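Local coordinates for citrate synthase (Pyrobaculum aerophilum, PDB 2IBP), which probably catalyses the condensation of acetyl-CoA with oxaloacetate and water to citrate and CoA, a step of the tricarboxylic acid cycle, at residues A[112-120]-A[154-165]. Residues are numbered along the deposited sequence; the frame is centred on the assembly and turned at random.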
ATOM      1  N   ALA A 112      -7.132   9.940   7.828  1.00 10.28           N
ATOM      2  CA  ALA A 112      -6.430  10.312   9.049  1.00 11.23           C
ATOM      3  C   ALA A 112      -5.619   9.139   9.554  1.00  9.98           C
ATOM      4  O   ALA A 112      -4.493   9.330  10.018  1.00  8.90           O
ATOM      5  CB  ALA A 112      -7.411  10.787  10.128  1.00 11.32           C
ATOM      6  N   LEU A 113      -6.194   7.933   9.514  1.00  8.23           N
ATOM      7  CA  LEU A 113      -5.459   6.743   9.949  1.00  8.46           C
ATOM      8  C   LEU A 113      -4.220   6.556   9.094  1.00 10.89           C
ATOM      9  O   LEU A 113      -3.138   6.309   9.626  1.00 10.42           O
ATOM     10  CB  LEU A 113      -6.296   5.473   9.880  1.00 12.51           C
ATOM     11  CG  LEU A 113      -6.998   5.091  11.182  1.00 19.63           C
ATOM     12  CD1 LEU A 113      -8.008   6.155  11.608  1.00 21.94           C
ATOM     13  CD2 LEU A 113      -7.663   3.736  11.005  1.00 15.03           C
ATOM     14  N   GLU A 114      -4.385   6.609   7.773  1.00  9.02           N
ATOM     15  CA  GLU A 114      -3.246   6.412   6.870  1.00  9.59           C
ATOM     16  C   GLU A 114      -2.138   7.399   7.189  1.00 11.60           C
ATOM     17  O   GLU A 114      -0.986   7.011   7.367  1.00 10.48           O
ATOM     18  CB  GLU A 114      -3.636   6.644   5.406  1.00 16.41           C
ATOM     19  CG  GLU A 114      -4.524   5.616   4.781  1.00 25.00           C
ATOM     20  CD  GLU A 114      -4.797   5.936   3.323  1.00 18.03           C
ATOM     21  OE1 GLU A 114      -3.827   6.205   2.569  1.00 22.60           O
ATOM     22  OE2 GLU A 114      -5.982   5.952   2.937  1.00 24.32           O
ATOM     23  N   ALA A 115      -2.491   8.681   7.258  1.00  8.12           N
ATOM     24  CA  ALA A 115      -1.510   9.736   7.502  1.00  8.09           C
ATOM     25  C   ALA A 115      -0.918   9.672   8.915  1.00  8.06           C
ATOM     26  O   ALA A 115       0.285   9.842   9.108  1.00  9.14           O
ATOM     27  CB  ALA A 115      -2.135  11.112   7.245  1.00 11.66           C
ATOM     28  N   ALA A 116      -1.766   9.389   9.902  1.00  7.96           N
ATOM     29  CA  ALA A 116      -1.314   9.311  11.287  1.00  8.90           C
ATOM     30  C   ALA A 116      -0.345   8.148  11.517  1.00  7.20           C
ATOM     31  O   ALA A 116       0.650   8.280  12.231  1.00  9.09           O
ATOM     32  CB  ALA A 116      -2.527   9.193  12.238  1.00  7.99           C
ATOM     33  N   VAL A 117      -0.599   7.016  10.879  1.00  7.83           N
ATOM     34  CA  VAL A 117       0.295   5.873  11.026  1.00  7.01           C
ATOM     35  C   VAL A 117       1.661   6.196  10.409  1.00  8.60           C
ATOM     36  O   VAL A 117       2.709   5.956  11.012  1.00  9.47           O
ATOM     37  CB  VAL A 117      -0.309   4.632  10.405  1.00  9.11           C
ATOM     38  CG1 VAL A 117       0.742   3.550  10.259  1.00  8.20           C
ATOM     39  CG2 VAL A 117      -1.493   4.171  11.240  1.00  9.57           C
ATOM     40  N   ALA A 118       1.656   6.826   9.242  1.00  9.24           N
ATOM     41  CA  ALA A 118       2.916   7.235   8.614  1.00  7.35           C
ATOM     42  C   ALA A 118       3.638   8.244   9.514  1.00  8.42           C
ATOM     43  O   ALA A 118       4.854   8.166   9.719  1.00 10.53           O
ATOM     44  CB  ALA A 118       2.662   7.870   7.242  1.00  9.82           C
ATOM     45  N   ALA A 119       2.894   9.217  10.029  1.00  9.19           N
ATOM     46  CA  ALA A 119       3.468  10.245  10.894  1.00  8.34           C
ATOM     47  C   ALA A 119       4.088   9.656  12.142  1.00 10.12           C
ATOM     48  O   ALA A 119       5.186  10.051  12.526  1.00  9.70           O
ATOM     49  CB  ALA A 119       2.432  11.282  11.281  1.00 11.17           C
ATOM     50  N   GLU A 120       3.394   8.721  12.777  1.00  9.09           N
ATOM     51  CA  GLU A 120       3.921   8.096  13.990  1.00  7.20           C
ATOM     52  C   GLU A 120       5.196   7.315  13.684  1.00 10.13           C
ATOM     53  O   GLU A 120       6.169   7.359  14.446  1.00 11.67           O
ATOM     54  CB  GLU A 120       2.868   7.205  14.640  1.00  9.26           C
ATOM     55  CG  GLU A 120       3.266   6.599  15.978  1.00 12.17           C
ATOM     56  CD  GLU A 120       3.276   7.572  17.158  1.00 10.80           C
ATOM     57  OE1 GLU A 120       2.759   8.714  17.060  1.00  9.94           O
ATOM     58  OE2 GLU A 120       3.773   7.147  18.234  1.00 12.09           O
ATOM     59  N   LEU A 154       2.247  -0.457  17.036  1.00  7.86           N
ATOM     60  CA  LEU A 154       1.160  -0.290  16.058  1.00  8.32           C
ATOM     61  C   LEU A 154      -0.191  -0.815  16.589  1.00 10.37           C
ATOM     62  O   LEU A 154      -1.238  -0.189  16.415  1.00  8.58           O
ATOM     63  CB  LEU A 154       1.552  -0.995  14.757  1.00  7.86           C
ATOM     64  CG  LEU A 154       2.502  -0.145  13.908  1.00  8.59           C
ATOM     65  CD1 LEU A 154       3.372  -0.962  12.973  1.00  9.06           C
ATOM     66  CD2 LEU A 154       1.748   0.941  13.132  1.00  9.24           C
ATOM     67  N   VAL A 155      -0.153  -1.954  17.253  1.00  7.78           N
ATOM     68  CA  VAL A 155      -1.364  -2.535  17.819  1.00  6.63           C
ATOM     69  C   VAL A 155      -1.876  -1.616  18.951  1.00  8.43           C
ATOM     70  O   VAL A 155      -3.071  -1.346  19.070  1.00  8.48           O
ATOM     71  CB  VAL A 155      -1.069  -3.940  18.341  1.00  7.92           C
ATOM     72  CG1 VAL A 155      -2.283  -4.506  19.105  1.00  8.66           C
ATOM     73  CG2 VAL A 155      -0.665  -4.845  17.185  1.00  8.86           C
ATOM     74  N   ALA A 156      -0.958  -1.114  19.765  1.00  5.67           N
ATOM     75  CA  ALA A 156      -1.339  -0.261  20.891  1.00  8.05           C
ATOM     76  C   ALA A 156      -1.882   1.100  20.516  1.00  7.89           C
ATOM     77  O   ALA A 156      -2.744   1.640  21.206  1.00  9.15           O
ATOM     78  CB  ALA A 156      -0.143  -0.093  21.840  1.00  6.38           C
ATOM     79  N   LYS A 157      -1.354   1.665  19.432  1.00  6.60           N
ATOM     80  CA  LYS A 157      -1.661   3.025  19.053  1.00  5.35           C
ATOM     81  C   LYS A 157      -2.905   3.177  18.202  1.00  4.21           C
ATOM     82  O   LYS A 157      -3.494   4.260  18.180  1.00  7.04           O
ATOM     83  CB  LYS A 157      -0.468   3.638  18.326  1.00  6.27           C
ATOM     84  CG  LYS A 157       0.744   3.780  19.222  1.00  8.15           C
ATOM     85  CD  LYS A 157       1.983   4.154  18.460  1.00  8.78           C
ATOM     86  CE  LYS A 157       3.180   4.149  19.399  1.00 11.87           C
ATOM     87  NZ  LYS A 157       3.151   5.270  20.357  1.00  9.56           N
ATOM     88  N   MET A 158      -3.286   2.131  17.477  1.00  6.27           N
ATOM     89  CA  MET A 158      -4.399   2.285  16.540  1.00  7.65           C
ATOM     90  C   MET A 158      -5.658   2.877  17.193  1.00  6.81           C
ATOM     91  O   MET A 158      -6.242   3.818  16.661  1.00  7.55           O
ATOM     92  CB  MET A 158      -4.697   0.994  15.808  1.00 11.16           C
ATOM     93  CG  MET A 158      -5.435   1.196  14.517  1.00 14.37           C
ATOM     94  SD  MET A 158      -4.414   2.025  13.272  1.00 15.08           S
ATOM     95  CE  MET A 158      -3.132   0.842  13.007  1.00 14.71           C
ATOM     96  N   PRO A 159      -6.063   2.376  18.374  1.00  5.68           N
ATOM     97  CA  PRO A 159      -7.275   2.960  18.965  1.00  6.64           C
ATOM     98  C   PRO A 159      -7.127   4.424  19.331  1.00  5.53           C
ATOM     99  O   PRO A 159      -8.102   5.172  19.321  1.00  7.80           O
ATOM    100  CB  PRO A 159      -7.493   2.113  20.225  1.00  5.57           C
ATOM    101  CG  PRO A 159      -6.769   0.828  19.935  1.00  7.66           C
ATOM    102  CD  PRO A 159      -5.559   1.255  19.184  1.00  6.79           C
ATOM    103  N   THR A 160      -5.922   4.835  19.687  1.00  5.08           N
ATOM    104  CA  THR A 160      -5.689   6.227  20.048  1.00  5.00           C
ATOM    105  C   THR A 160      -5.895   7.118  18.825  1.00  6.90           C
ATOM    106  O   THR A 160      -6.494   8.192  18.903  1.00  7.94           O
ATOM    107  CB  THR A 160      -4.285   6.406  20.641  1.00  7.34           C
ATOM    108  OG1 THR A 160      -4.046   5.363  21.592  1.00  8.11           O
ATOM    109  CG2 THR A 160      -4.156   7.763  21.320  1.00  5.73           C
ATOM    110  N   ILE A 161      -5.354   6.675  17.702  1.00  6.12           N
ATOM    111  CA  ILE A 161      -5.491   7.415  16.458  1.00  6.64           C
ATOM    112  C   ILE A 161      -6.977   7.577  16.121  1.00  4.42           C
ATOM    113  O   ILE A 161      -7.451   8.688  15.848  1.00  8.48           O
ATOM    114  CB  ILE A 161      -4.772   6.703  15.312  1.00  7.77           C
ATOM    115  CG1 ILE A 161      -3.261   6.699  15.546  1.00  8.99           C
ATOM    116  CG2 ILE A 161      -5.081   7.410  13.978  1.00  9.58           C
ATOM    117  CD1 ILE A 161      -2.491   5.941  14.495  1.00  8.44           C
ATOM    118  N   VAL A 162      -7.708   6.479  16.151  1.00  6.13           N
ATOM    119  CA  VAL A 162      -9.135   6.490  15.855  1.00  5.35           C
ATOM    120  C   VAL A 162      -9.899   7.428  16.780  1.00  6.80           C
ATOM    121  O   VAL A 162     -10.678   8.277  16.331  1.00  8.96           O
ATOM    122  CB  VAL A 162      -9.702   5.066  15.899  1.00  9.17           C
ATOM    123  CG1 VAL A 162     -11.232   5.073  15.727  1.00  8.87           C
ATOM    124  CG2 VAL A 162      -9.012   4.178  14.849  1.00  7.83           C
ATOM    125  N   ALA A 163      -9.713   7.245  18.086  1.00  6.40           N
ATOM    126  CA  ALA A 163     -10.416   8.043  19.082  1.00  7.11           C
ATOM    127  C   ALA A 163     -10.080   9.530  18.993  1.00  5.46           C
ATOM    128  O   ALA A 163     -10.976  10.379  19.075  1.00  8.84           O
ATOM    129  CB  ALA A 163     -10.128   7.520  20.487  1.00  7.55           C
ATOM    130  N   TYR A 164      -8.798   9.867  18.785  1.00  6.90           N
ATOM    131  CA  TYR A 164      -8.406  11.269  18.696  1.00  8.04           C
ATOM    132  C   TYR A 164      -9.059  11.919  17.486  1.00  5.61           C
ATOM    133  O   TYR A 164      -9.568  13.022  17.566  1.00  9.00           O
ATOM    134  CB  TYR A 164      -6.899  11.406  18.576  1.00  8.63           C
ATOM    135  CG  TYR A 164      -6.129  11.291  19.873  1.00  7.18           C
ATOM    136  CD1 TYR A 164      -6.709  10.751  21.009  1.00  7.98           C
ATOM    137  CD2 TYR A 164      -4.775  11.612  19.924  1.00 10.27           C
ATOM    138  CE1 TYR A 164      -5.997  10.646  22.203  1.00  7.38           C
ATOM    139  CE2 TYR A 164      -4.047  11.473  21.102  1.00 11.07           C
ATOM    140  CZ  TYR A 164      -4.668  10.973  22.235  1.00 11.08           C
ATOM    141  OH  TYR A 164      -3.956  10.794  23.413  1.00 11.84           O
ATOM    142  N   HIS A 165      -9.118  11.177  16.389  1.00  8.36           N
ATOM    143  CA  HIS A 165      -9.772  11.714  15.218  1.00  7.23           C
ATOM    144  C   HIS A 165     -11.248  11.939  15.510  1.00  6.75           C
ATOM    145  O   HIS A 165     -11.809  12.989  15.163  1.00  8.16           O
ATOM    146  CB  HIS A 165      -9.624  10.802  14.029  1.00  9.71           C
ATOM    147  CG  HIS A 165     -10.142  11.414  12.777  1.00  8.34           C
ATOM    148  ND1 HIS A 165     -11.451  11.274  12.382  1.00  7.83           N
ATOM    149  CD2 HIS A 165      -9.577  12.296  11.919  1.00 10.86           C
ATOM    150  CE1 HIS A 165     -11.652  11.981  11.283  1.00 10.57           C
ATOM    151  NE2 HIS A 165     -10.533  12.615  10.985  1.00  8.73           N
TER
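Ile-161 illustrates how one branched side chain can key two helices together: it lodges in a groove between Leu-113, Ala-116 and Val-117. With CG2 anti to the backbone N and CG1 beside it (chi1 -66°), both CG2 and CD1 come to rest on the methyl of Ala-116. Ile-161 CG2 is the nearer, 3.6 Å from Ala-116 CB, and Ile-161 CD1 lies 3.8 Å from Val-117 CG2. The methyl of Ala-116 forms the floor of the groove, Leu-113 and Val-117 its walls. In return, Leu-113 enters the hollow between Met-158, Ile-161 and Val-162, its CD1 sitting 3.9 Å from Val-162 CG2. Val-117 forks into the next hollow, between Leu-154, Met-158 and Ile-161, with Val-117 CG1 meeting Leu-154 CD2 at 4.0 Å and CG2 lying near the bent end of Met-158. This helix-helix packing joins helices 109-123 and 141-169 of the largely helical citrate synthase fold; the axes of segments 112-120 and 154-165 run at 130° and come within 9.9 Å. The other side of helix 109-123 faces the second subunit, where Ala-118 packs on Glu-114 of that chain. At one border the apolar seam gives way to a buried salt bridge, Lys-157 NZ to Glu-120 OE2 at 2.9 Å, the ammonium approaching from above the carboxylate plane. Lys-157 also donates to Tyr-90 O, and Glu-120 OE1 is held by Thr-97 and His-94. A methionine in place of Lys-157 would probably leave the Glu-120 carboxylate without its charged mate in this interior and Tyr-90 O without that donor. His-165 has its ring nitrogens bonded to Tyr-362 OH and Leu-104 O.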